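Local coordinates for VirX1 (Cyanophage Syn10, PDB 6QGM), which iodinates diverse substrates as a marine viral halogenase of the tryptophan halogenase family, probably flavin-dependent, at residues A255-Y260 with W287-T292; V45-L50 with I167-F172; S106-I111 with D491-D496. One frame throughout, in Å; residues are numbered along the deposited sequence.

Interaction 1: A255-Y260 with W287-T292; sequences ATRIPY and WNRIGT
Thr256 and Thr292 face each other as an antiparallel hydrogen-bonded pair, and the two strands continue through Arg257 opposite Gly291 to a second such pair, Ile258 with Ile290. The axes of strands 255-258 and 290-292 approach to 4.9 Å at 159°, nearly antiparallel; the alternation of hydrogen-bonded and non-hydrogen-bonded pairs marks a regular ladder inside a mixed sheet, where strand 252-258 lies between strands 290-296 and 324-327.

Four backbone bonds carry it. Thr256 N donates to Thr292 O at 2.8 Å, and Thr292 N returns a bond to Thr256 O. At the other pair, Ile258 N reaches Ile290 O at 2.8 Å, answered by Ile290 N to Ile258 O.

The apolar packing gathers on the face bearing Ile258 and Ile290. With chi1 at 56°, CG1 of Ile258 sits between its own backbone N and carbonyl carbon and meets CB of Ile290 at 3.4 Å. The CG1 branch of Ile290 lies against the ring of Tyr260, at 3.4 Å from CE1, while Ile290 N lies over one ring face, offset toward the rim. The hydroxyl of Tyr260 is bonded to Leu286 O, which anchors that end of the ring.

On the other face the extended Arg257 chain crosses that of Arg289 at a slant, its CD 3.9 Å from Arg289 NE. Arg289 NH2 stands over the centre of the Arg257 guanidinium, the two planes 39° apart. Arg289 NH1 donates to Asn288 OD1 at 2.9 Å, on a lone pair in the carbonyl plane, and the group also pairs with Asp168.

The two faces thus differ: one carries the isoleucines with Thr256 and Thr292, the other the arginines, whose positive charge the carboxylate of Asp168 probably offsets in part.

Interaction 2: V45-L50 with I167-F172; sequences VGESTL and IDAELF
Val45 meets the start of helix 169-181 through its backbone: Val45 O accepts a weak bond from Ala169 N at 3.4 Å, just where the second segment turns from strand into helix. Gly46 follows, paired with Asp168 as an antiparallel non-hydrogen-bonded pair, their CA atoms 4.5 Å apart. Its CA also makes a CA-H...O contact with Ile167 O.

Glu47 supplies the regular bonding. Its N donates to Ile167 O at 2.8 Å, and its O accepts from Ile167 N at 3.0 Å, so edge strand 46-48 is joined to strand 164-168 of a small antiparallel sheet. The Glu47 side chain, stretched out, brings OE1 to 3.9 Å from the methyl of Ala169. Further along, Thr49 CG2 lies 4.1 Å from Ile167 CD1, the two side chains crossing at about a right angle; Thr49 OG1 is bonded instead to Tyr165 O.

At the junction Asp168 is the N-cap. Its CG is anti to the backbone N (chi1 173°), which places OD1 to accept from Leu171 N at 3.1 Å, from above the carboxylate plane, and weakly from Glu170 N. OD2 pairs with Arg289.

One carboxylate thus serves two purposes, helix cap and ion-pair partner. The amides at the helix start and Arg289 would probably both favour its negative charge.

Interaction 3: S106-I111 with D491-D496; sequences SQTDGI and DYYYED
Ser106 and Asp109 meet Tyr493 and Tyr494 in a polar, hydroxyl-centred contact far from the centre of the chain, joining the loop before helix 113-120 to the start of helix 494-512. The loop carries an ST motif at Ser106, whose OG accepts from Asp109 N at 3.2 Å and, weakly, from Thr108 N; Thr108 OG1 donates to the same oxygen. On the helical side, a type I turn from Asp491 to Tyr494 presents two consecutive tyrosines to this loop.

Tyr493 reaches Ser106 with its hydroxyl. The bond between Ser106 OG and Tyr493 OH measures 2.5 Å, and Ser106 OG approaches at the ring edge, near its plane. In Tyr493 a chi1 of 69° sets CG between that residue's own backbone N and carbonyl carbon, so that the ring extends toward the loop.

CD1 of Tyr494 lies 3.8 Å above one face of the Tyr493 ring, off toward its rim, and Tyr494 is flanked by Lys120 in a cation-pi contact. Lys116 and Lys120 form salt bridges with Asp491, which probably eases the closeness of its carboxylate to that of Asp109. Tyr494 OH donates to Asp109 OD2 at 2.5 Å, arriving on the anti side, 28° out of the carboxylate plane.

Overall arrangement
Interactions 1 and 2 are neighbours, their centres about 12 Å apart, and one ion pair ties them: Arg289 NH2 to Asp168 OD2 at 3.0 Å. It links the strand ladder of 255-260 with 287-292 to the helix start in 167-172, and Arg257 NH2 packs 3.6 Å from Val45 N beside it. Ala169 lies near the glycine-rich turn of Gly11, Gly13 and Gly16, consistent with a Rossmann-type nucleotide site, although the structure is an apo form. Interaction 3 is remote, with its centre about 45 Å from that of interaction 1 and about 43 Å from that of interaction 2, and it closes a long chain loop within which interaction 1 is nested.

Interaction 1: A255-Y260 with W287-T292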
ATOM      1  N   ALA B 255     -17.286 -31.022 -22.551  1.00 59.71           N
ATOM      2  CA  ALA B 255     -17.605 -30.035 -23.607  1.00 57.76           C
ATOM      3  C   ALA B 255     -18.262 -30.765 -24.777  1.00 57.93           C
ATOM      4  O   ALA B 255     -18.055 -31.989 -24.923  1.00 60.35           O
ATOM      5  CB  ALA B 255     -16.360 -29.297 -24.019  1.00 55.99           C
ATOM      6  N   THR B 256     -19.066 -30.037 -25.545  1.00 58.59           N
ATOM      7  CA  THR B 256     -19.848 -30.587 -26.673  1.00 61.23           C
ATOM      8  C   THR B 256     -20.171 -29.473 -27.674  1.00 63.23           C
ATOM      9  O   THR B 256     -19.941 -28.269 -27.370  1.00 60.56           O
ATOM     10  CB  THR B 256     -21.091 -31.324 -26.146  1.00 64.10           C
ATOM     11  OG1 THR B 256     -21.664 -32.079 -27.212  1.00 64.08           O
ATOM     12  CG2 THR B 256     -22.139 -30.406 -25.544  1.00 64.63           C
ATOM     13  N   ARG B 257     -20.688 -29.888 -28.825  1.00 67.23           N
ATOM     14  CA  ARG B 257     -21.187 -29.021 -29.914  1.00 68.86           C
ATOM     15  C   ARG B 257     -22.682 -29.313 -30.026  1.00 66.80           C
ATOM     16  O   ARG B 257     -23.010 -30.486 -30.094  1.00 70.41           O
ATOM     17  CB  ARG B 257     -20.419 -29.324 -31.201  1.00 72.10           C
ATOM     18  CG  ARG B 257     -19.025 -28.726 -31.269  1.00 76.85           C
ATOM     19  CD  ARG B 257     -18.237 -29.299 -32.423  1.00 83.84           C
ATOM     20  NE  ARG B 257     -16.809 -29.241 -32.113  1.00 88.84           N
ATOM     21  CZ  ARG B 257     -15.825 -29.238 -33.006  1.00 92.11           C
ATOM     22  NH1 ARG B 257     -16.090 -29.271 -34.305  1.00 93.47           N
ATOM     23  NH2 ARG B 257     -14.567 -29.184 -32.585  1.00 93.75           N
ATOM     24  N   ILE B 258     -23.545 -28.298 -30.024  1.00 65.63           N
ATOM     25  CA  ILE B 258     -24.988 -28.484 -30.318  1.00 66.44           C
ATOM     26  C   ILE B 258     -25.340 -27.711 -31.586  1.00 67.54           C
ATOM     27  O   ILE B 258     -24.896 -26.576 -31.780  1.00 66.49           O
ATOM     28  CB  ILE B 258     -25.910 -28.155 -29.124  1.00 66.79           C
ATOM     29  CG1 ILE B 258     -25.745 -26.745 -28.560  1.00 64.73           C
ATOM     30  CG2 ILE B 258     -25.817 -29.234 -28.053  1.00 67.16           C
ATOM     31  CD1 ILE B 258     -26.815 -26.407 -27.552  1.00 63.84           C
ATOM     32  N   PRO B 259     -26.173 -28.304 -32.478  1.00 68.41           N
ATOM     33  CA  PRO B 259     -26.711 -27.583 -33.625  1.00 67.96           C
ATOM     34  C   PRO B 259     -27.717 -26.508 -33.180  1.00 67.69           C
ATOM     35  O   PRO B 259     -28.320 -26.665 -32.137  1.00 68.81           O
ATOM     36  CB  PRO B 259     -27.379 -28.700 -34.445  1.00 68.11           C
ATOM     37  CG  PRO B 259     -27.801 -29.718 -33.421  1.00 68.18           C
ATOM     38  CD  PRO B 259     -26.701 -29.673 -32.387  1.00 68.10           C
ATOM     39  N   TYR B 260     -27.868 -25.439 -33.970  1.00 66.12           N
ATOM     40  CA  TYR B 260     -28.913 -24.401 -33.782  1.00 65.04           C
ATOM     41  C   TYR B 260     -30.273 -25.005 -34.128  1.00 67.47           C
ATOM     42  O   TYR B 260     -30.362 -25.744 -35.112  1.00 68.28           O
ATOM     43  CB  TYR B 260     -28.644 -23.160 -34.642  1.00 62.85           C
ATOM     44  CG  TYR B 260     -27.585 -22.240 -34.098  1.00 59.17           C
ATOM     45  CD1 TYR B 260     -27.803 -21.499 -32.955  1.00 58.19           C
ATOM     46  CD2 TYR B 260     -26.371 -22.094 -34.733  1.00 58.64           C
ATOM     47  CE1 TYR B 260     -26.828 -20.660 -32.443  1.00 57.87           C
ATOM     48  CE2 TYR B 260     -25.386 -21.248 -34.249  1.00 57.50           C
ATOM     49  CZ  TYR B 260     -25.613 -20.536 -33.089  1.00 57.54           C
ATOM     50  OH  TYR B 260     -24.657 -19.715 -32.572  1.00 57.73           O
ATOM     51  N   TRP B 287     -20.938 -19.140 -35.590  1.00 61.48           N
ATOM     52  CA  TRP B 287     -21.696 -18.882 -36.839  1.00 62.87           C
ATOM     53  C   TRP B 287     -22.538 -20.120 -37.163  1.00 64.39           C
ATOM     54  O   TRP B 287     -23.705 -19.932 -37.495  1.00 63.36           O
ATOM     55  CB  TRP B 287     -20.731 -18.492 -37.965  1.00 63.68           C
ATOM     56  CG  TRP B 287     -21.371 -18.000 -39.219  1.00 63.53           C
ATOM     57  CD1 TRP B 287     -21.201 -18.499 -40.472  1.00 64.21           C
ATOM     58  CD2 TRP B 287     -22.289 -16.901 -39.352  1.00 63.40           C
ATOM     59  NE1 TRP B 287     -21.946 -17.790 -41.377  1.00 64.76           N
ATOM     60  CE2 TRP B 287     -22.623 -16.797 -40.720  1.00 63.93           C
ATOM     61  CE3 TRP B 287     -22.865 -15.995 -38.456  1.00 62.98           C
ATOM     62  CZ2 TRP B 287     -23.507 -15.833 -41.203  1.00 64.91           C
ATOM     63  CZ3 TRP B 287     -23.741 -15.047 -38.938  1.00 63.13           C
ATOM     64  CH2 TRP B 287     -24.042 -14.955 -40.297  1.00 63.18           C
ATOM     65  N   ASN B 288     -21.986 -21.327 -36.970  1.00 65.56           N
ATOM     66  CA  ASN B 288     -22.539 -22.611 -37.483  1.00 66.34           C
ATOM     67  C   ASN B 288     -23.083 -23.507 -36.363  1.00 66.69           C
ATOM     68  O   ASN B 288     -23.716 -24.533 -36.698  1.00 67.40           O
ATOM     69  CB  ASN B 288     -21.503 -23.383 -38.307  1.00 67.27           C
ATOM     70  CG  ASN B 288     -20.205 -23.676 -37.588  1.00 67.59           C
ATOM     71  OD1 ASN B 288     -19.927 -23.142 -36.517  1.00 68.44           O
ATOM     72  ND2 ASN B 288     -19.381 -24.510 -38.192  1.00 70.67           N
ATOM     73  N   ARG B 289     -22.875 -23.159 -35.091  1.00 66.13           N
ATOM     74  CA  ARG B 289     -23.218 -24.063 -33.948  1.00 66.82           C
ATOM     75  C   ARG B 289     -23.126 -23.315 -32.614  1.00 65.17           C
ATOM     76  O   ARG B 289     -22.583 -22.180 -32.618  1.00 63.78           O
ATOM     77  CB  ARG B 289     -22.240 -25.234 -33.913  1.00 69.54           C
ATOM     78  CG  ARG B 289     -20.825 -24.844 -33.505  1.00 70.64           C
ATOM     79  CD  ARG B 289     -19.796 -25.688 -34.215  1.00 75.04           C
ATOM     80  NE  ARG B 289     -18.471 -25.608 -33.611  1.00 75.46           N
ATOM     81  CZ  ARG B 289     -17.445 -24.908 -34.084  1.00 77.90           C
ATOM     82  NH1 ARG B 289     -17.563 -24.155 -35.178  1.00 78.47           N
ATOM     83  NH2 ARG B 289     -16.290 -24.961 -33.442  1.00 77.67           N
ATOM     84  N   ILE B 290     -23.616 -23.945 -31.535  1.00 61.92           N
ATOM     85  CA  ILE B 290     -23.374 -23.523 -30.125  1.00 59.33           C
ATOM     86  C   ILE B 290     -22.320 -24.457 -29.525  1.00 59.11           C
ATOM     87  O   ILE B 290     -22.526 -25.681 -29.605  1.00 62.63           O
ATOM     88  CB  ILE B 290     -24.677 -23.561 -29.306  1.00 57.62           C
ATOM     89  CG1 ILE B 290     -25.789 -22.726 -29.942  1.00 56.56           C
ATOM     90  CG2 ILE B 290     -24.429 -23.154 -27.856  1.00 56.51           C
ATOM     91  CD1 ILE B 290     -27.161 -23.035 -29.384  1.00 57.08           C
ATOM     92  N   GLY B 291     -21.238 -23.910 -28.975  1.00 56.15           N
ATOM     93  CA  GLY B 291     -20.295 -24.639 -28.107  1.00 57.48           C
ATOM     94  C   GLY B 291     -20.731 -24.539 -26.655  1.00 58.82           C
ATOM     95  O   GLY B 291     -21.057 -23.410 -26.233  1.00 61.09           O
ATOM     96  N   THR B 292     -20.761 -25.657 -25.924  1.00 58.99           N
ATOM     97  CA  THR B 292     -21.287 -25.737 -24.531  1.00 58.94           C
ATOM     98  C   THR B 292     -20.520 -26.785 -23.719  1.00 60.20           C
ATOM     99  O   THR B 292     -20.189 -27.837 -24.288  1.00 64.92           O
ATOM    100  CB  THR B 292     -22.775 -26.104 -24.535  1.00 59.91           C
ATOM    101  OG1 THR B 292     -23.443 -25.360 -25.550  1.00 66.30           O
ATOM    102  CG2 THR B 292     -23.444 -25.886 -23.200  1.00 57.61           C
TER

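Interaction 2: V45-L50 with I167-F172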
ATOM      1  N   VAL B  45     -13.028 -26.226 -31.243  1.00 70.17           N
ATOM      2  CA  VAL B  45     -13.944 -26.033 -30.068  1.00 69.97           C
ATOM      3  C   VAL B  45     -14.052 -24.529 -29.725  1.00 66.89           C
ATOM      4  O   VAL B  45     -13.032 -23.783 -29.819  1.00 61.69           O
ATOM      5  CB  VAL B  45     -13.554 -26.914 -28.859  1.00 70.46           C
ATOM      6  CG1 VAL B  45     -12.409 -27.880 -29.162  1.00 71.39           C
ATOM      7  CG2 VAL B  45     -13.276 -26.155 -27.569  1.00 69.64           C
ATOM      8  N   GLY B  46     -15.276 -24.097 -29.436  1.00 65.91           N
ATOM      9  CA  GLY B  46     -15.601 -22.673 -29.288  1.00 65.81           C
ATOM     10  C   GLY B  46     -15.038 -22.115 -27.998  1.00 66.03           C
ATOM     11  O   GLY B  46     -15.058 -22.823 -27.009  1.00 63.06           O
ATOM     12  N   GLU B  47     -14.594 -20.859 -28.008  1.00 67.21           N
ATOM     13  CA  GLU B  47     -14.130 -20.119 -26.805  1.00 70.13           C
ATOM     14  C   GLU B  47     -14.465 -18.629 -26.944  1.00 66.31           C
ATOM     15  O   GLU B  47     -14.316 -18.103 -28.060  1.00 67.14           O
ATOM     16  CB  GLU B  47     -12.624 -20.283 -26.696  1.00 75.86           C
ATOM     17  CG  GLU B  47     -12.096 -20.196 -25.288  1.00 84.01           C
ATOM     18  CD  GLU B  47     -10.594 -20.372 -25.243  1.00 89.58           C
ATOM     19  OE1 GLU B  47     -10.026 -20.766 -26.289  1.00 90.40           O
ATOM     20  OE2 GLU B  47      -9.994 -20.114 -24.171  1.00 96.34           O
ATOM     21  N   SER B  48     -14.830 -17.970 -25.849  1.00 65.83           N
ATOM     22  CA  SER B  48     -15.108 -16.509 -25.794  1.00 64.49           C
ATOM     23  C   SER B  48     -13.852 -15.778 -25.307  1.00 62.72           C
ATOM     24  O   SER B  48     -13.020 -16.397 -24.614  1.00 65.45           O
ATOM     25  CB  SER B  48     -16.348 -16.178 -24.965  1.00 63.79           C
ATOM     26  OG  SER B  48     -16.161 -16.447 -23.603  1.00 65.76           O
ATOM     27  N   THR B  49     -13.710 -14.518 -25.711  1.00 60.36           N
ATOM     28  CA  THR B  49     -12.530 -13.658 -25.474  1.00 59.51           C
ATOM     29  C   THR B  49     -12.944 -12.510 -24.554  1.00 60.07           C
ATOM     30  O   THR B  49     -14.143 -12.360 -24.278  1.00 59.14           O
ATOM     31  CB  THR B  49     -11.971 -13.158 -26.813  1.00 59.41           C
ATOM     32  OG1 THR B  49     -12.938 -12.275 -27.396  1.00 62.78           O
ATOM     33  CG2 THR B  49     -11.640 -14.275 -27.790  1.00 56.84           C
ATOM     34  N   LEU B  50     -11.964 -11.737 -24.098  1.00 63.03           N
ATOM     35  CA  LEU B  50     -12.153 -10.478 -23.331  1.00 68.17           C
ATOM     36  C   LEU B  50     -11.953  -9.292 -24.274  1.00 69.76           C
ATOM     37  O   LEU B  50     -11.611  -9.523 -25.475  1.00 66.07           O
ATOM     38  CB  LEU B  50     -11.080 -10.442 -22.236  1.00 71.12           C
ATOM     39  CG  LEU B  50     -11.179 -11.530 -21.180  1.00 71.98           C
ATOM     40  CD1 LEU B  50      -9.828 -11.750 -20.509  1.00 72.98           C
ATOM     41  CD2 LEU B  50     -12.267 -11.172 -20.187  1.00 74.87           C
ATOM     42  N   ILE B 167     -15.091 -17.326 -30.825  1.00 54.23           N
ATOM     43  CA  ILE B 167     -14.237 -17.867 -31.923  1.00 55.41           C
ATOM     44  C   ILE B 167     -14.124 -19.384 -31.775  1.00 56.57           C
ATOM     45  O   ILE B 167     -14.210 -19.893 -30.636  1.00 58.15           O
ATOM     46  CB  ILE B 167     -12.855 -17.183 -31.916  1.00 54.94           C
ATOM     47  CG1 ILE B 167     -12.011 -17.616 -30.720  1.00 53.39           C
ATOM     48  CG2 ILE B 167     -13.000 -15.657 -31.979  1.00 56.40           C
ATOM     49  CD1 ILE B 167     -10.637 -16.999 -30.678  1.00 53.41           C
ATOM     50  N   ASP B 168     -13.947 -20.076 -32.897  1.00 58.11           N
ATOM     51  CA  ASP B 168     -13.386 -21.448 -32.956  1.00 60.80           C
ATOM     52  C   ASP B 168     -11.868 -21.268 -32.896  1.00 61.59           C
ATOM     53  O   ASP B 168     -11.298 -20.756 -33.881  1.00 66.03           O
ATOM     54  CB  ASP B 168     -13.873 -22.167 -34.217  1.00 63.55           C
ATOM     55  CG  ASP B 168     -13.248 -23.525 -34.508  1.00 66.00           C
ATOM     56  OD1 ASP B 168     -12.080 -23.745 -34.135  1.00 65.95           O
ATOM     57  OD2 ASP B 168     -13.922 -24.348 -35.134  1.00 71.29           O
ATOM     58  N   ALA B 169     -11.240 -21.625 -31.771  1.00 61.36           N
ATOM     59  CA  ALA B 169      -9.822 -21.307 -31.482  1.00 61.62           C
ATOM     60  C   ALA B 169      -8.886 -21.988 -32.490  1.00 62.22           C
ATOM     61  O   ALA B 169      -7.879 -21.372 -32.846  1.00 62.36           O
ATOM     62  CB  ALA B 169      -9.518 -21.714 -30.065  1.00 62.19           C
ATOM     63  N   GLU B 170      -9.204 -23.208 -32.934  1.00 65.12           N
ATOM     64  CA  GLU B 170      -8.320 -23.994 -33.836  1.00 67.79           C
ATOM     65  C   GLU B 170      -8.308 -23.314 -35.207  1.00 66.98           C
ATOM     66  O   GLU B 170      -7.212 -23.132 -35.777  1.00 68.22           O
ATOM     67  CB  GLU B 170      -8.751 -25.461 -33.913  1.00 74.40           C
ATOM     68  CG  GLU B 170      -7.729 -26.347 -34.631  1.00 81.81           C
ATOM     69  CD  GLU B 170      -7.624 -27.809 -34.188  1.00 91.25           C
ATOM     70  OE1 GLU B 170      -7.684 -28.732 -35.068  1.00 96.40           O
ATOM     71  OE2 GLU B 170      -7.456 -28.040 -32.964  1.00 95.70           O
ATOM     72  N   LEU B 171      -9.483 -22.928 -35.708  1.00 64.68           N
ATOM     73  CA  LEU B 171      -9.623 -22.227 -37.011  1.00 64.39           C
ATOM     74  C   LEU B 171      -8.976 -20.845 -36.926  1.00 61.61           C
ATOM     75  O   LEU B 171      -8.400 -20.409 -37.936  1.00 63.38           O
ATOM     76  CB  LEU B 171     -11.103 -22.141 -37.400  1.00 63.97           C
ATOM     77  CG  LEU B 171     -11.774 -23.471 -37.749  1.00 62.90           C
ATOM     78  CD1 LEU B 171     -13.109 -23.193 -38.400  1.00 61.97           C
ATOM     79  CD2 LEU B 171     -10.900 -24.339 -38.652  1.00 63.12           C
ATOM     80  N   PHE B 172      -9.043 -20.191 -35.771  1.00 59.07           N
ATOM     81  CA  PHE B 172      -8.383 -18.883 -35.542  1.00 60.64           C
ATOM     82  C   PHE B 172      -6.876 -19.060 -35.723  1.00 61.37           C
ATOM     83  O   PHE B 172      -6.240 -18.215 -36.412  1.00 64.82           O
ATOM     84  CB  PHE B 172      -8.715 -18.294 -34.168  1.00 58.75           C
ATOM     85  CG  PHE B 172      -8.097 -16.938 -33.957  1.00 59.26           C
ATOM     86  CD1 PHE B 172      -8.492 -15.853 -34.730  1.00 62.80           C
ATOM     87  CD2 PHE B 172      -7.093 -16.748 -33.029  1.00 59.57           C
ATOM     88  CE1 PHE B 172      -7.905 -14.606 -34.570  1.00 62.93           C
ATOM     89  CE2 PHE B 172      -6.534 -15.487 -32.850  1.00 61.75           C
ATOM     90  CZ  PHE B 172      -6.942 -14.421 -33.611  1.00 62.22           C
TER

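Interaction 3: S106-I111 with D491-D496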
ATOM      1  N   SER B 106     -26.126  10.762  -8.848  1.00 58.58           N
ATOM      2  CA  SER B 106     -26.024  11.856  -7.850  1.00 60.85           C
ATOM      3  C   SER B 106     -24.581  12.360  -7.810  1.00 62.69           C
ATOM      4  O   SER B 106     -23.670  11.538  -7.737  1.00 64.98           O
ATOM      5  CB  SER B 106     -26.467  11.400  -6.492  1.00 60.12           C
ATOM      6  OG  SER B 106     -26.068  12.312  -5.482  1.00 64.94           O
ATOM      7  N   GLN B 107     -24.389  13.674  -7.881  1.00 67.15           N
ATOM      8  CA  GLN B 107     -23.082  14.359  -7.710  1.00 72.51           C
ATOM      9  C   GLN B 107     -22.429  13.856  -6.419  1.00 70.56           C
ATOM     10  O   GLN B 107     -21.244  13.522  -6.474  1.00 72.04           O
ATOM     11  CB  GLN B 107     -23.284  15.880  -7.635  1.00 80.17           C
ATOM     12  CG  GLN B 107     -22.000  16.674  -7.794  1.00 85.15           C
ATOM     13  CD  GLN B 107     -21.688  16.993  -9.241  1.00 87.64           C
ATOM     14  OE1 GLN B 107     -22.561  17.067 -10.121  1.00 86.36           O
ATOM     15  NE2 GLN B 107     -20.409  17.227  -9.488  1.00 88.42           N
ATOM     16  N   THR B 108     -23.192  13.783  -5.316  1.00 68.57           N
ATOM     17  CA  THR B 108     -22.690  13.532  -3.937  1.00 67.09           C
ATOM     18  C   THR B 108     -22.503  12.027  -3.702  1.00 66.86           C
ATOM     19  O   THR B 108     -21.554  11.678  -2.978  1.00 72.03           O
ATOM     20  CB  THR B 108     -23.586  14.187  -2.878  1.00 64.57           C
ATOM     21  OG1 THR B 108     -24.924  13.757  -3.081  1.00 62.14           O
ATOM     22  CG2 THR B 108     -23.556  15.696  -2.933  1.00 68.23           C
ATOM     23  N   ASP B 109     -23.342  11.166  -4.277  1.00 65.71           N
ATOM     24  CA  ASP B 109     -23.322   9.699  -4.004  1.00 64.57           C
ATOM     25  C   ASP B 109     -22.508   8.932  -5.060  1.00 61.81           C
ATOM     26  O   ASP B 109     -22.217   7.767  -4.803  1.00 60.47           O
ATOM     27  CB  ASP B 109     -24.741   9.132  -3.912  1.00 66.21           C
ATOM     28  CG  ASP B 109     -25.531   9.659  -2.733  1.00 69.03           C
ATOM     29  OD1 ASP B 109     -24.967   9.697  -1.624  1.00 68.20           O
ATOM     30  OD2 ASP B 109     -26.706  10.030  -2.940  1.00 72.42           O
ATOM     31  N   GLY B 110     -22.182   9.532  -6.212  1.00 61.05           N
ATOM     32  CA  GLY B 110     -21.412   8.866  -7.278  1.00 59.69           C
ATOM     33  C   GLY B 110     -21.934   7.459  -7.548  1.00 59.36           C
ATOM     34  O   GLY B 110     -23.151   7.323  -7.764  1.00 61.49           O
ATOM     35  N   ILE B 111     -21.057   6.447  -7.511  1.00 59.24           N
ATOM     36  CA  ILE B 111     -21.335   5.003  -7.813  1.00 56.60           C
ATOM     37  C   ILE B 111     -22.425   4.419  -6.897  1.00 56.06           C
ATOM     38  O   ILE B 111     -23.062   3.404  -7.295  1.00 54.25           O
ATOM     39  CB  ILE B 111     -20.035   4.185  -7.740  1.00 57.36           C
ATOM     40  CG1 ILE B 111     -20.237   2.737  -8.198  1.00 59.50           C
ATOM     41  CG2 ILE B 111     -19.428   4.241  -6.352  1.00 56.43           C
ATOM     42  CD1 ILE B 111     -18.949   1.986  -8.512  1.00 59.93           C
ATOM     43  N   ASP B 491     -32.726  13.932   0.160  1.00 77.63           N
ATOM     44  CA  ASP B 491     -32.687  12.921  -0.925  1.00 77.71           C
ATOM     45  C   ASP B 491     -33.848  13.134  -1.905  1.00 75.59           C
ATOM     46  O   ASP B 491     -33.945  12.340  -2.839  1.00 73.40           O
ATOM     47  CB  ASP B 491     -32.770  11.517  -0.323  1.00 77.16           C
ATOM     48  CG  ASP B 491     -31.426  10.834  -0.149  1.00 77.16           C
ATOM     49  OD1 ASP B 491     -30.427  11.349  -0.716  1.00 79.31           O
ATOM     50  OD2 ASP B 491     -31.386   9.800   0.569  1.00 76.80           O
ATOM     51  N   TYR B 492     -34.694  14.149  -1.711  1.00 76.52           N
ATOM     52  CA  TYR B 492     -35.934  14.299  -2.502  1.00 78.56           C
ATOM     53  C   TYR B 492     -35.604  14.205  -4.002  1.00 74.12           C
ATOM     54  O   TYR B 492     -36.441  13.617  -4.694  1.00 73.48           O
ATOM     55  CB  TYR B 492     -36.748  15.547  -2.143  1.00 85.73           C
ATOM     56  CG  TYR B 492     -38.037  15.571  -2.938  1.00 94.56           C
ATOM     57  CD1 TYR B 492     -39.035  14.624  -2.703  1.00 96.87           C
ATOM     58  CD2 TYR B 492     -38.228  16.458  -3.997  1.00101.74           C
ATOM     59  CE1 TYR B 492     -40.191  14.583  -3.469  1.00101.49           C
ATOM     60  CE2 TYR B 492     -39.378  16.426  -4.769  1.00104.94           C
ATOM     61  CZ  TYR B 492     -40.364  15.490  -4.503  1.00104.38           C
ATOM     62  OH  TYR B 492     -41.500  15.477  -5.258  1.00103.92           O
ATOM     63  N   TYR B 493     -34.434  14.666  -4.469  1.00 68.04           N
ATOM     64  CA  TYR B 493     -34.027  14.685  -5.904  1.00 64.89           C
ATOM     65  C   TYR B 493     -33.918  13.269  -6.506  1.00 61.51           C
ATOM     66  O   TYR B 493     -33.787  13.152  -7.746  1.00 60.37           O
ATOM     67  CB  TYR B 493     -32.722  15.457  -6.096  1.00 65.25           C
ATOM     68  CG  TYR B 493     -31.473  14.826  -5.541  1.00 63.50           C
ATOM     69  CD1 TYR B 493     -31.160  14.916  -4.196  1.00 64.08           C
ATOM     70  CD2 TYR B 493     -30.581  14.165  -6.370  1.00 62.93           C
ATOM     71  CE1 TYR B 493     -30.000  14.364  -3.677  1.00 62.47           C
ATOM     72  CE2 TYR B 493     -29.411  13.605  -5.875  1.00 61.46           C
ATOM     73  CZ  TYR B 493     -29.113  13.715  -4.527  1.00 60.57           C
ATOM     74  OH  TYR B 493     -27.966  13.177  -4.032  1.00 60.22           O
ATOM     75  N   TYR B 494     -33.987  12.227  -5.675  1.00 58.21           N
ATOM     76  CA  TYR B 494     -33.956  10.810  -6.111  1.00 55.78           C
ATOM     77  C   TYR B 494     -35.260  10.484  -6.848  1.00 55.93           C
ATOM     78  O   TYR B 494     -35.215   9.677  -7.797  1.00 55.61           O
ATOM     79  CB  TYR B 494     -33.614   9.886  -4.932  1.00 54.66           C
ATOM     80  CG  TYR B 494     -32.135   9.611  -4.823  1.00 53.12           C
ATOM     81  CD1 TYR B 494     -31.259  10.511  -4.233  1.00 53.08           C
ATOM     82  CD2 TYR B 494     -31.601   8.468  -5.391  1.00 52.53           C
ATOM     83  CE1 TYR B 494     -29.897  10.270  -4.186  1.00 53.39           C
ATOM     84  CE2 TYR B 494     -30.245   8.194  -5.334  1.00 52.93           C
ATOM     85  CZ  TYR B 494     -29.384   9.105  -4.738  1.00 54.62           C
ATOM     86  OH  TYR B 494     -28.040   8.838  -4.690  1.00 55.18           O
ATOM     87  N   GLU B 495     -36.378  11.102  -6.465  1.00 57.11           N
ATOM     88  CA  GLU B 495     -37.685  10.987  -7.178  1.00 59.45           C
ATOM     89  C   GLU B 495     -37.479  11.354  -8.648  1.00 60.64           C
ATOM     90  O   GLU B 495     -38.048  10.652  -9.498  1.00 60.01           O
ATOM     91  CB  GLU B 495     -38.730  11.924  -6.573  1.00 61.48           C
ATOM     92  CG  GLU B 495     -39.223  11.465  -5.218  1.00 61.90           C
ATOM     93  CD  GLU B 495     -40.178  10.292  -5.308  1.00 62.17           C
ATOM     94  OE1 GLU B 495     -41.128  10.408  -6.125  1.00 63.81           O
ATOM     95  OE2 GLU B 495     -40.071   9.305  -4.509  1.00 61.79           O
ATOM     96  N   ASP B 496     -36.680  12.391  -8.927  1.00 63.25           N
ATOM     97  CA  ASP B 496     -36.396  12.888 -10.300  1.00 64.30           C
ATOM     98  C   ASP B 496     -35.407  11.936 -10.986  1.00 62.09           C
ATOM     99  O   ASP B 496     -35.608  11.656 -12.178  1.00 60.45           O
ATOM    100  CB  ASP B 496     -35.855  14.316 -10.312  1.00 67.40           C
ATOM    101  CG  ASP B 496     -36.874  15.411 -10.097  1.00 71.97           C
ATOM    102  OD1 ASP B 496     -38.108  15.154 -10.167  1.00 74.96           O
ATOM    103  OD2 ASP B 496     -36.415  16.523  -9.875  1.00 71.91           O
TER